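Local coordinates for protein internalin C2 (Listeria monocytogenes serotype 4b str. F2365, PDB 4FHO) that probably takes part in adhesion to or invasion of host cells, as a leucine-rich-repeat protein of the internalin family, at residues A[17-22]-A[44-49]; A[23-28]-A[35-40]; A[129-134]-A[140-145]; A[195-200]-A[206-211]. All blocks are in the same frame, centred on the assembly; numbering follows the deposited sequence.

Contacts 1 and 2 belong to the N-terminal cap domain, contacts 3 and 4 to the leucine-rich-repeat solenoid. The cap pair lies close together, with centres 8 Å apart: F19 of contact 1 packs on L24 and V28 of helix 22-31, the helix that contact 2 uses, and the residues of contact 2 lie in sequence between the two segments of contact 1. Contacts 3 and 4 attach to the same nine-stranded parallel sheet at strands 139-141 and 205-207, their centres 18 Å apart and their nearest atoms about 8 Å apart, without touching. Contacts 2 and 4, with centres 47 Å apart, lie on opposite sides of the chain's centre.

Contact 1. Residues A[17-22]-A[44-49]; sequences VIFPDP and ADLDGI
Apolar packing alone joins 17-22 to 44-49, and L46 supplies the whole of one side: its two methyls divide between I18 and F19. I18 and L46 meet tip to tip, CD1 of I18 lying 4.1 Å from CD1 of L46. The other methyl, CD2 of L46, comes to the edge of the F19 ring, near its plane, 3.9 Å from CE2 of F19; here the two side chains run past each other in opposite directions. L46 has CG anti to its carbonyl carbon (chi1 -62°) and a nearly extended chi2 of -174°, which carries the fork of the leucine far enough to bridge a CA separation of 10.4 Å from I18. These residues belong to the small helical cap domain of internalins, where F19, just after helix 15-18, and L46 of helix 43-47 both pack on V28 of helix 22-31. I18 and L46 touch Y67, and F19 and L46 touch L68, both in the loop before strand 73-75. All three touching residues are buried, although the area shared is modest, 110 Å². Among the polar groups, D21 is the N-cap of helix 22-31, and its OD2 accepts from the backbone N of T60, tying the start of that helix to the loop between strands 51-53 and 73-75.

Contact 2. Residues A[23-28]-A[35-40]; sequences ALANAV and SNVTDA
The flat groups here, the amide of N36 and the carboxylate of D39, fold the 35-40 loop that brings V37 to A25. OD1 of N36 accepts from the backbone N of T38 at 3.0 Å in an almost straight bond (179° at the hydrogen), the donor tilted 23° from the carbonyl plane; this is an Asx turn. OD2 of D39 is met from above the carboxylate plane by the backbone N of N36 at 2.8 Å. A type I turn from N36 to D39 closes the same loop, with the N of D39 bonded to the O of N36 at 3.0 Å. The cross-contact itself falls to one methyl of V37. CG1, anti to the carbonyl carbon (chi1 -63°), reaches CB of A25 at 4.0 Å and lies 3.8 Å from O of A25, so it rests against the helix backbone as well as the alanine. The backbone N of N26 lies 3.9 Å from CG1 of V37, while its CB points away and OD1 accepts from NZ of K29. Within the cap domain, V37 and D39 make backbone bonds with N16 and I15. The chemistry implies an apolar contact of one methyl, whose position is set by the Asx turn, the type I turn and the bonds to N16 and I15, rather than by polar bonds to 23-28.

Contact 3. Residues A[129-134]-A[140-145]; sequences TPLAGL and LYLDLN
A buried leucine cluster inside the solenoid joins the 3-10 turn 129-131 to strand 139-141 and the residue just after it, with L131 facing both L140 and L142. CD1 of L131 does all the touching: it sits 4.0 Å from CD1 of L140, and CD2 of L140 lies at the same range, so one methyl rests against the fork of that leucine. The same CD1 is 4.1 Å from CD2 of L142. L131 and L140 cross obliquely, L131 coming from the 3-10 side and L140 from the sheet. L140 turns its CG anti to its backbone N (chi1 -177°), whereas L142 has CG anti to the carbonyl carbon, and these different torsions bring both leucines to the same methyl. This is the inward packing of a leucine-rich repeat: 129-134 forms the wall across from the parallel sheet, and the leucines pack between them. L118 of the preceding strand also touches L131 and L140. Beyond the strand N145 fixes the turn: its ND2 donates to O of L142 at 3.0 Å, with an angle of 161° at the hydrogen; the acceptor lies close to the amide plane, but the donor stands above the carbonyl plane, 74° out of it. The same O accepts from ND2 of N167 in the following coil. ND2 of N145 also donates to O of L120, linking this coil to the preceding one.

Contact 4. Residues A[195-200]-A[206-211]; sequences SPLASL and VHLKDN
L197 meets V206 and L208 through a single methyl, its CD1. This CD1 lies 3.9 Å from CG1 of V206 and 4.1 Å from CD1 of L208, and in both pairs the side chains reach toward each other tip to tip. L197 holds CG anti to its carbonyl carbon (chi1 -53°) and extends through chi2, which carries the methyl across a CA separation of 9.4 Å to V206. V206 answers with CG1 anti to its backbone N (chi1 -172°). The three residues are buried; L184 of strand 183-185 packs on L197 as well.

The polar bonds shape each segment and tie it to its neighbours; none joins the two segments. In the 3-10 turn 195-198 the N of A198 bonds to O of S195 at 3.2 Å; just past it the N of L200 bonds to O of L197 at 3.0 Å. In the bend that follows H207 and L208, ND2 of N211 makes a weak bond to O of L208 at 3.2 Å. The same ND2 donates to O of A186, and OD1 of N211 accepts from the N of I191, both in the preceding coil.

A turn on one wall sending a leucine to inward-facing residues on and beside the strand of the other, with an asparagine bracing the bend that follows, is the arrangement of a leucine-rich-repeat solenoid, here near its C-terminal end.

Contact 1. Residues A[17-22]-A[44-49]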
loop_
_atom_site.group_PDB
_atom_site.type_symbol
_atom_site.label_atom_id
_atom_site.label_comp_id
_atom_site.label_asym_id
_atom_site.label_seq_id
_atom_site.Cartn_x
_atom_site.Cartn_y
_atom_site.Cartn_z
ATOM N N VAL A 17 18.800 -16.150 -12.354
ATOM C CA VAL A 17 18.614 -15.622 -13.724
ATOM C C VAL A 17 17.274 -14.899 -13.783
ATOM O O VAL A 17 17.216 -13.744 -14.210
ATOM C CB VAL A 17 18.612 -16.740 -14.796
ATOM C CG1 VAL A 17 18.186 -16.210 -16.171
ATOM C CG2 VAL A 17 19.982 -17.404 -14.893
ATOM N N ILE A 18 16.214 -15.608 -13.374
ATOM C CA ILE A 18 14.832 -15.078 -13.316
ATOM C C ILE A 18 14.748 -13.862 -12.378
ATOM O O ILE A 18 14.161 -12.855 -12.737
ATOM C CB ILE A 18 13.818 -16.138 -12.799
ATOM C CG1 ILE A 18 13.752 -17.382 -13.689
ATOM C CG2 ILE A 18 12.403 -15.563 -12.717
ATOM C CD1 ILE A 18 13.099 -18.546 -12.971
ATOM N N PHE A 19 15.323 -13.987 -11.178
ATOM C CA PHE A 19 15.349 -12.922 -10.159
ATOM C C PHE A 19 16.791 -12.428 -10.023
ATOM O O PHE A 19 17.565 -12.990 -9.229
ATOM C CB PHE A 19 14.827 -13.443 -8.827
ATOM C CG PHE A 19 13.406 -13.907 -8.883
ATOM C CD1 PHE A 19 12.359 -13.017 -8.642
ATOM C CD2 PHE A 19 13.099 -15.237 -9.187
ATOM C CE1 PHE A 19 11.036 -13.448 -8.693
ATOM C CE2 PHE A 19 11.773 -15.667 -9.248
ATOM C CZ PHE A 19 10.738 -14.768 -9.003
ATOM N N PRO A 20 17.179 -11.406 -10.828
ATOM C CA PRO A 20 18.582 -10.955 -10.778
ATOM C C PRO A 20 19.040 -10.308 -9.461
ATOM O O PRO A 20 20.220 -10.362 -9.157
ATOM C CB PRO A 20 18.692 -9.991 -11.971
ATOM C CG PRO A 20 17.299 -9.620 -12.313
ATOM C CD PRO A 20 16.480 -10.828 -11.993
ATOM N N ASP A 21 18.120 -9.748 -8.684
ATOM C CA ASP A 21 18.449 -9.209 -7.362
ATOM C C ASP A 21 18.767 -10.364 -6.385
ATOM O O ASP A 21 17.874 -11.154 -6.108
ATOM C CB ASP A 21 17.292 -8.371 -6.825
ATOM C CG ASP A 21 17.681 -7.552 -5.640
ATOM O OD1 ASP A 21 17.809 -8.137 -4.538
ATOM O OD2 ASP A 21 17.839 -6.317 -5.802
ATOM N N PRO A 22 20.013 -10.446 -5.848
ATOM C CA PRO A 22 20.363 -11.564 -4.939
ATOM C C PRO A 22 19.479 -11.712 -3.695
ATOM O O PRO A 22 19.174 -12.849 -3.309
ATOM C CB PRO A 22 21.820 -11.268 -4.541
ATOM C CG PRO A 22 22.341 -10.423 -5.635
ATOM C CD PRO A 22 21.178 -9.567 -6.055
ATOM N N ALA A 44 5.699 -24.198 -12.384
ATOM C CA ALA A 44 4.886 -24.755 -11.279
ATOM C C ALA A 44 5.397 -24.383 -9.872
ATOM O O ALA A 44 4.584 -24.120 -8.982
ATOM C CB ALA A 44 4.763 -26.267 -11.405
ATOM N N ASP A 45 6.723 -24.366 -9.681
ATOM C CA ASP A 45 7.335 -23.917 -8.404
ATOM C C ASP A 45 7.022 -22.450 -8.138
ATOM O O ASP A 45 6.658 -22.082 -7.024
ATOM C CB ASP A 45 8.862 -24.065 -8.406
ATOM C CG ASP A 45 9.320 -25.499 -8.511
ATOM O OD1 ASP A 45 9.053 -26.273 -7.573
ATOM O OD2 ASP A 45 9.966 -25.833 -9.524
ATOM N N LEU A 46 7.169 -21.627 -9.178
ATOM C CA LEU A 46 6.826 -20.200 -9.111
ATOM C C LEU A 46 5.323 -19.977 -8.871
ATOM O O LEU A 46 4.956 -19.134 -8.057
ATOM C CB LEU A 46 7.307 -19.469 -10.377
ATOM C CG LEU A 46 8.816 -19.454 -10.670
ATOM C CD1 LEU A 46 9.125 -18.579 -11.867
ATOM C CD2 LEU A 46 9.598 -18.939 -9.465
ATOM N N ASP A 47 4.472 -20.756 -9.547
ATOM C CA ASP A 47 3.004 -20.684 -9.348
ATOM C C ASP A 47 2.523 -21.104 -7.941
ATOM O O ASP A 47 1.420 -20.719 -7.543
ATOM C CB ASP A 47 2.242 -21.461 -10.452
ATOM C CG ASP A 47 2.217 -20.729 -11.811
ATOM O OD1 ASP A 47 2.390 -19.496 -11.880
ATOM O OD2 ASP A 47 2.009 -21.392 -12.838
ATOM N N GLY A 48 3.342 -21.866 -7.199
ATOM C CA GLY A 48 3.067 -22.222 -5.801
ATOM C C GLY A 48 3.484 -21.209 -4.731
ATOM O O GLY A 48 3.238 -21.455 -3.557
ATOM N N ILE A 49 4.105 -20.083 -5.112
ATOM C CA ILE A 49 4.470 -19.022 -4.148
ATOM C C ILE A 49 3.246 -18.137 -3.898
ATOM O O ILE A 49 2.834 -17.376 -4.775
ATOM C CB ILE A 49 5.671 -18.156 -4.614
ATOM C CG1 ILE A 49 6.893 -19.041 -4.882
ATOM C CG2 ILE A 49 6.016 -17.099 -3.552
ATOM C CD1 ILE A 49 8.118 -18.304 -5.372
#

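Contact 2. Residues A[23-28]-A[35-40]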
loop_
_atom_site.group_PDB
_atom_site.type_symbol
_atom_site.label_atom_id
_atom_site.label_comp_id
_atom_site.label_asym_id
_atom_site.label_seq_id
_atom_site.Cartn_x
_atom_site.Cartn_y
_atom_site.Cartn_z
ATOM N N ALA A 23 19.055 -10.592 -3.103
ATOM C CA ALA A 23 18.138 -10.619 -1.941
ATOM C C ALA A 23 16.783 -11.231 -2.290
ATOM O O ALA A 23 16.252 -12.062 -1.544
ATOM C CB ALA A 23 17.941 -9.218 -1.366
ATOM N N LEU A 24 16.238 -10.846 -3.433
ATOM C CA LEU A 24 14.943 -11.371 -3.862
ATOM C C LEU A 24 15.059 -12.827 -4.324
ATOM O O LEU A 24 14.184 -13.635 -4.017
ATOM C CB LEU A 24 14.317 -10.493 -4.948
ATOM C CG LEU A 24 12.819 -10.679 -5.189
ATOM C CD1 LEU A 24 12.032 -10.339 -3.932
ATOM C CD2 LEU A 24 12.358 -9.812 -6.349
ATOM N N ALA A 25 16.149 -13.137 -5.030
ATOM C CA ALA A 25 16.553 -14.509 -5.357
ATOM C C ALA A 25 16.590 -15.389 -4.123
ATOM O O ALA A 25 16.064 -16.498 -4.148
ATOM C CB ALA A 25 17.921 -14.524 -6.030
ATOM N N ASN A 26 17.193 -14.885 -3.038
ATOM C CA ASN A 26 17.260 -15.633 -1.775
ATOM C C ASN A 26 15.863 -15.920 -1.209
ATOM O O ASN A 26 15.611 -17.020 -0.713
ATOM C CB ASN A 26 18.123 -14.897 -0.731
ATOM C CG ASN A 26 18.333 -15.717 0.528
ATOM O OD1 ASN A 26 19.004 -16.743 0.497
ATOM N ND2 ASN A 26 17.723 -15.294 1.625
ATOM N N ALA A 27 14.959 -14.943 -1.318
ATOM C CA ALA A 27 13.579 -15.110 -0.838
ATOM C C ALA A 27 12.793 -16.150 -1.665
ATOM O O ALA A 27 12.041 -16.935 -1.086
ATOM C CB ALA A 27 12.849 -13.772 -0.777
ATOM N N VAL A 28 12.990 -16.182 -2.990
ATOM C CA VAL A 28 12.349 -17.204 -3.856
ATOM C C VAL A 28 12.917 -18.608 -3.611
ATOM O O VAL A 28 12.174 -19.588 -3.658
ATOM C CB VAL A 28 12.432 -16.825 -5.357
ATOM C CG1 VAL A 28 11.893 -17.932 -6.244
ATOM C CG2 VAL A 28 11.662 -15.517 -5.581
ATOM N N SER A 35 17.773 -25.451 -2.365
ATOM C CA SER A 35 19.031 -25.379 -1.590
ATOM C C SER A 35 19.863 -24.128 -1.886
ATOM O O SER A 35 20.412 -23.533 -0.961
ATOM C CB SER A 35 19.891 -26.618 -1.844
ATOM O OG SER A 35 19.193 -27.778 -1.452
ATOM N N ASN A 36 19.942 -23.753 -3.170
ATOM C CA ASN A 36 20.813 -22.675 -3.669
ATOM C C ASN A 36 20.077 -21.785 -4.687
ATOM O O ASN A 36 19.209 -22.272 -5.414
ATOM C CB ASN A 36 22.059 -23.302 -4.325
ATOM C CG ASN A 36 23.253 -22.350 -4.379
ATOM O OD1 ASN A 36 23.189 -21.271 -4.976
ATOM N ND2 ASN A 36 24.357 -22.759 -3.764
ATOM N N VAL A 37 20.442 -20.499 -4.743
ATOM C CA VAL A 37 19.911 -19.556 -5.762
ATOM C C VAL A 37 20.318 -19.912 -7.207
ATOM O O VAL A 37 19.661 -19.476 -8.152
ATOM C CB VAL A 37 20.319 -18.087 -5.505
ATOM C CG1 VAL A 37 19.743 -17.574 -4.192
ATOM C CG2 VAL A 37 21.837 -17.928 -5.553
ATOM N N THR A 38 21.406 -20.678 -7.368
ATOM C CA THR A 38 21.784 -21.259 -8.660
ATOM C C THR A 38 20.921 -22.456 -9.092
ATOM O O THR A 38 21.047 -22.888 -10.241
ATOM C CB THR A 38 23.278 -21.684 -8.697
ATOM O OG1 THR A 38 23.559 -22.577 -7.618
ATOM C CG2 THR A 38 24.190 -20.473 -8.585
ATOM N N ASP A 39 20.072 -23.000 -8.203
ATOM C CA ASP A 39 19.201 -24.140 -8.559
ATOM C C ASP A 39 18.087 -23.716 -9.506
ATOM O O ASP A 39 17.618 -22.573 -9.464
ATOM C CB ASP A 39 18.539 -24.805 -7.341
ATOM C CG ASP A 39 19.535 -25.429 -6.377
ATOM O OD1 ASP A 39 20.635 -25.844 -6.795
ATOM O OD2 ASP A 39 19.200 -25.503 -5.177
ATOM N N ALA A 40 17.660 -24.675 -10.325
ATOM C CA ALA A 40 16.578 -24.502 -11.288
ATOM C C ALA A 40 15.224 -24.491 -10.563
ATOM O O ALA A 40 15.065 -25.125 -9.505
ATOM C CB ALA A 40 16.621 -25.621 -12.355
#

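Contact 3. Residues A[129-134]-A[140-145]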
loop_
_atom_site.group_PDB
_atom_site.type_symbol
_atom_site.label_atom_id
_atom_site.label_comp_id
_atom_site.label_asym_id
_atom_site.label_seq_id
_atom_site.Cartn_x
_atom_site.Cartn_y
_atom_site.Cartn_z
ATOM N N THR A 129 -3.302 9.711 -7.386
ATOM C CA THR A 129 -4.198 9.523 -8.527
ATOM C C THR A 129 -4.285 8.073 -9.059
ATOM O O THR A 129 -5.398 7.590 -9.300
ATOM C CB THR A 129 -3.903 10.521 -9.671
ATOM O OG1 THR A 129 -3.824 11.852 -9.161
ATOM C CG2 THR A 129 -5.055 10.540 -10.639
ATOM N N PRO A 130 -3.148 7.344 -9.158
ATOM C CA PRO A 130 -3.213 5.932 -9.573
ATOM C C PRO A 130 -4.005 4.978 -8.670
ATOM O O PRO A 130 -4.373 3.902 -9.121
ATOM C CB PRO A 130 -1.732 5.523 -9.612
ATOM C CG PRO A 130 -1.020 6.796 -9.936
ATOM C CD PRO A 130 -1.741 7.767 -9.037
ATOM N N LEU A 131 -4.287 5.364 -7.432
ATOM C CA LEU A 131 -5.053 4.507 -6.519
ATOM C C LEU A 131 -6.576 4.518 -6.773
ATOM O O LEU A 131 -7.270 3.628 -6.275
ATOM C CB LEU A 131 -4.739 4.863 -5.045
ATOM C CG LEU A 131 -3.260 4.991 -4.626
ATOM C CD1 LEU A 131 -3.135 5.060 -3.099
ATOM C CD2 LEU A 131 -2.385 3.870 -5.175
ATOM N N ALA A 132 -7.099 5.480 -7.547
ATOM C CA ALA A 132 -8.572 5.622 -7.722
ATOM C C ALA A 132 -9.328 4.384 -8.219
ATOM O O ALA A 132 -10.503 4.223 -7.890
ATOM C CB ALA A 132 -8.904 6.818 -8.607
ATOM N N GLY A 133 -8.645 3.518 -8.972
ATOM C CA GLY A 133 -9.211 2.244 -9.464
ATOM C C GLY A 133 -9.134 1.038 -8.530
ATOM O O GLY A 133 -9.658 -0.043 -8.853
ATOM N N LEU A 134 -8.487 1.215 -7.379
ATOM C CA LEU A 134 -8.267 0.135 -6.400
ATOM C C LEU A 134 -9.478 0.047 -5.471
ATOM O O LEU A 134 -9.394 0.317 -4.265
ATOM C CB LEU A 134 -6.964 0.366 -5.643
ATOM C CG LEU A 134 -5.715 0.581 -6.498
ATOM C CD1 LEU A 134 -4.475 0.566 -5.610
ATOM C CD2 LEU A 134 -5.579 -0.438 -7.613
ATOM N N LEU A 140 -5.181 1.390 3.903
ATOM C CA LEU A 140 -4.275 2.222 3.137
ATOM C C LEU A 140 -3.395 3.049 4.058
ATOM O O LEU A 140 -3.917 3.806 4.868
ATOM C CB LEU A 140 -5.069 3.115 2.180
ATOM C CG LEU A 140 -4.251 4.008 1.238
ATOM C CD1 LEU A 140 -3.213 3.226 0.410
ATOM C CD2 LEU A 140 -5.177 4.806 0.321
ATOM N N TYR A 141 -2.073 2.886 3.937
ATOM C CA TYR A 141 -1.105 3.750 4.624
ATOM C C TYR A 141 -0.435 4.681 3.619
ATOM O O TYR A 141 0.277 4.225 2.728
ATOM C CB TYR A 141 -0.028 2.941 5.349
ATOM C CG TYR A 141 -0.492 1.843 6.275
ATOM C CD1 TYR A 141 -0.785 0.562 5.789
ATOM C CD2 TYR A 141 -0.580 2.052 7.664
ATOM C CE1 TYR A 141 -1.188 -0.473 6.656
ATOM C CE2 TYR A 141 -0.994 1.029 8.532
ATOM C CZ TYR A 141 -1.288 -0.229 8.023
ATOM O OH TYR A 141 -1.680 -1.242 8.859
ATOM N N LEU A 142 -0.608 5.984 3.815
ATOM C CA LEU A 142 0.014 7.019 2.984
ATOM C C LEU A 142 0.923 7.977 3.773
ATOM O O LEU A 142 1.277 9.034 3.271
ATOM C CB LEU A 142 -1.100 7.794 2.278
ATOM C CG LEU A 142 -1.893 7.016 1.219
ATOM C CD1 LEU A 142 -3.015 7.877 0.626
ATOM C CD2 LEU A 142 -1.025 6.474 0.089
ATOM N N ASP A 143 1.352 7.566 4.968
ATOM C CA ASP A 143 2.074 8.437 5.911
ATOM C C ASP A 143 3.461 8.796 5.434
ATOM O O ASP A 143 4.071 8.014 4.735
ATOM C CB ASP A 143 2.250 7.753 7.274
ATOM C CG ASP A 143 0.943 7.293 7.844
ATOM O OD1 ASP A 143 0.251 8.099 8.481
ATOM O OD2 ASP A 143 0.579 6.137 7.570
ATOM N N LEU A 144 3.938 9.977 5.826
ATOM C CA LEU A 144 5.344 10.389 5.628
ATOM C C LEU A 144 5.700 10.545 4.124
ATOM O O LEU A 144 6.738 10.095 3.658
ATOM C CB LEU A 144 6.304 9.449 6.373
ATOM C CG LEU A 144 6.098 9.348 7.905
ATOM C CD1 LEU A 144 6.617 8.030 8.491
ATOM C CD2 LEU A 144 6.808 10.529 8.515
ATOM N N ASN A 145 4.796 11.167 3.391
ATOM C CA ASN A 145 4.969 11.529 1.993
ATOM C C ASN A 145 4.770 13.049 1.867
ATOM O O ASN A 145 4.919 13.778 2.855
ATOM C CB ASN A 145 4.008 10.658 1.169
ATOM C CG ASN A 145 4.466 9.210 1.104
ATOM O OD1 ASN A 145 5.551 8.939 0.651
ATOM N ND2 ASN A 145 3.648 8.289 1.585
#

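Contact 4. Residues A[195-200]-A[206-211]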
loop_
_atom_site.group_PDB
_atom_site.type_symbol
_atom_site.label_atom_id
_atom_site.label_comp_id
_atom_site.label_asym_id
_atom_site.label_seq_id
_atom_site.Cartn_x
_atom_site.Cartn_y
_atom_site.Cartn_z
ATOM N N SER A 195 -15.597 19.035 9.125
ATOM C CA SER A 195 -17.017 18.804 8.783
ATOM C C SER A 195 -17.298 17.493 8.050
ATOM O O SER A 195 -18.262 16.819 8.407
ATOM C CB SER A 195 -17.612 19.983 7.996
ATOM O OG SER A 195 -17.614 21.150 8.793
ATOM N N PRO A 196 -16.439 17.100 7.075
ATOM C CA PRO A 196 -16.610 15.795 6.409
ATOM C C PRO A 196 -16.726 14.562 7.304
ATOM O O PRO A 196 -17.390 13.606 6.911
ATOM C CB PRO A 196 -15.355 15.690 5.537
ATOM C CG PRO A 196 -15.101 17.093 5.143
ATOM C CD PRO A 196 -15.437 17.917 6.351
ATOM N N LEU A 197 -16.100 14.595 8.481
ATOM C CA LEU A 197 -16.075 13.448 9.397
ATOM C C LEU A 197 -17.435 13.152 10.040
ATOM O O LEU A 197 -17.653 12.028 10.480
ATOM C CB LEU A 197 -14.972 13.618 10.468
ATOM C CG LEU A 197 -13.526 13.913 9.991
ATOM C CD1 LEU A 197 -12.546 13.801 11.151
ATOM C CD2 LEU A 197 -13.064 13.036 8.833
ATOM N N ALA A 198 -18.355 14.125 10.046
ATOM C CA ALA A 198 -19.730 13.925 10.571
ATOM C C ALA A 198 -20.560 12.856 9.840
ATOM O O ALA A 198 -21.455 12.263 10.449
ATOM C CB ALA A 198 -20.498 15.243 10.580
ATOM N N SER A 199 -20.264 12.619 8.555
ATOM C CA SER A 199 -20.902 11.548 7.766
ATOM C C SER A 199 -20.134 10.202 7.807
ATOM O O SER A 199 -20.427 9.312 7.004
ATOM C CB SER A 199 -21.107 12.022 6.310
ATOM O OG SER A 199 -19.876 12.225 5.653
ATOM N N LEU A 200 -19.175 10.057 8.734
ATOM C CA LEU A 200 -18.431 8.805 8.953
ATOM C C LEU A 200 -18.837 8.226 10.320
ATOM O O LEU A 200 -18.134 8.441 11.320
ATOM C CB LEU A 200 -16.920 9.072 8.858
ATOM C CG LEU A 200 -16.429 9.716 7.556
ATOM C CD1 LEU A 200 -14.923 9.929 7.588
ATOM C CD2 LEU A 200 -16.812 8.895 6.337
ATOM N N VAL A 206 -9.678 8.730 15.768
ATOM C CA VAL A 206 -9.373 9.859 14.899
ATOM C C VAL A 206 -8.147 10.571 15.457
ATOM O O VAL A 206 -8.194 11.099 16.548
ATOM C CB VAL A 206 -10.557 10.815 14.760
ATOM C CG1 VAL A 206 -10.271 11.880 13.702
ATOM C CG2 VAL A 206 -11.804 10.047 14.356
ATOM N N HIS A 207 -7.035 10.554 14.735
ATOM C CA HIS A 207 -5.808 11.222 15.173
ATOM C C HIS A 207 -5.632 12.463 14.332
ATOM O O HIS A 207 -5.404 12.376 13.117
ATOM C CB HIS A 207 -4.597 10.293 15.089
ATOM C CG HIS A 207 -4.518 9.238 16.175
ATOM N ND1 HIS A 207 -3.428 8.453 16.324
ATOM C CD2 HIS A 207 -5.405 8.858 17.155
ATOM C CE1 HIS A 207 -3.626 7.614 17.355
ATOM N NE2 HIS A 207 -4.829 7.870 17.869
ATOM N N LEU A 208 -5.741 13.634 14.967
ATOM C CA LEU A 208 -5.662 14.940 14.289
ATOM C C LEU A 208 -4.700 15.917 14.981
ATOM O O LEU A 208 -4.900 17.114 14.910
ATOM C CB LEU A 208 -7.073 15.537 14.164
ATOM C CG LEU A 208 -8.062 14.826 13.225
ATOM C CD1 LEU A 208 -9.478 15.315 13.491
ATOM C CD2 LEU A 208 -7.734 15.007 11.762
ATOM N N LYS A 209 -3.612 15.410 15.581
ATOM C CA LYS A 209 -2.597 16.265 16.240
ATOM C C LYS A 209 -1.876 17.139 15.208
ATOM O O LYS A 209 -1.799 16.759 14.069
ATOM C CB LYS A 209 -1.544 15.432 16.992
ATOM C CG LYS A 209 -2.117 14.583 18.118
ATOM C CD LYS A 209 -1.089 13.673 18.772
ATOM C CE LYS A 209 -0.027 14.438 19.519
ATOM N NZ LYS A 209 0.573 13.619 20.610
ATOM N N ASP A 210 -1.380 18.304 15.632
ATOM C CA ASP A 210 -0.605 19.235 14.773
ATOM C C ASP A 210 -1.319 19.555 13.450
ATOM O O ASP A 210 -0.739 19.500 12.369
ATOM C CB ASP A 210 0.831 18.715 14.554
ATOM C CG ASP A 210 1.684 18.822 15.806
ATOM O OD1 ASP A 210 2.292 19.892 16.018
ATOM O OD2 ASP A 210 1.745 17.846 16.581
ATOM N N ASN A 211 -2.607 19.857 13.574
ATOM C CA ASN A 211 -3.418 20.427 12.511
ATOM C C ASN A 211 -3.912 21.782 13.036
ATOM O O ASN A 211 -3.479 22.212 14.100
ATOM C CB ASN A 211 -4.538 19.450 12.157
ATOM C CG ASN A 211 -4.068 18.328 11.254
ATOM O OD1 ASN A 211 -3.803 18.538 10.057
ATOM N ND2 ASN A 211 -3.969 17.128 11.809
#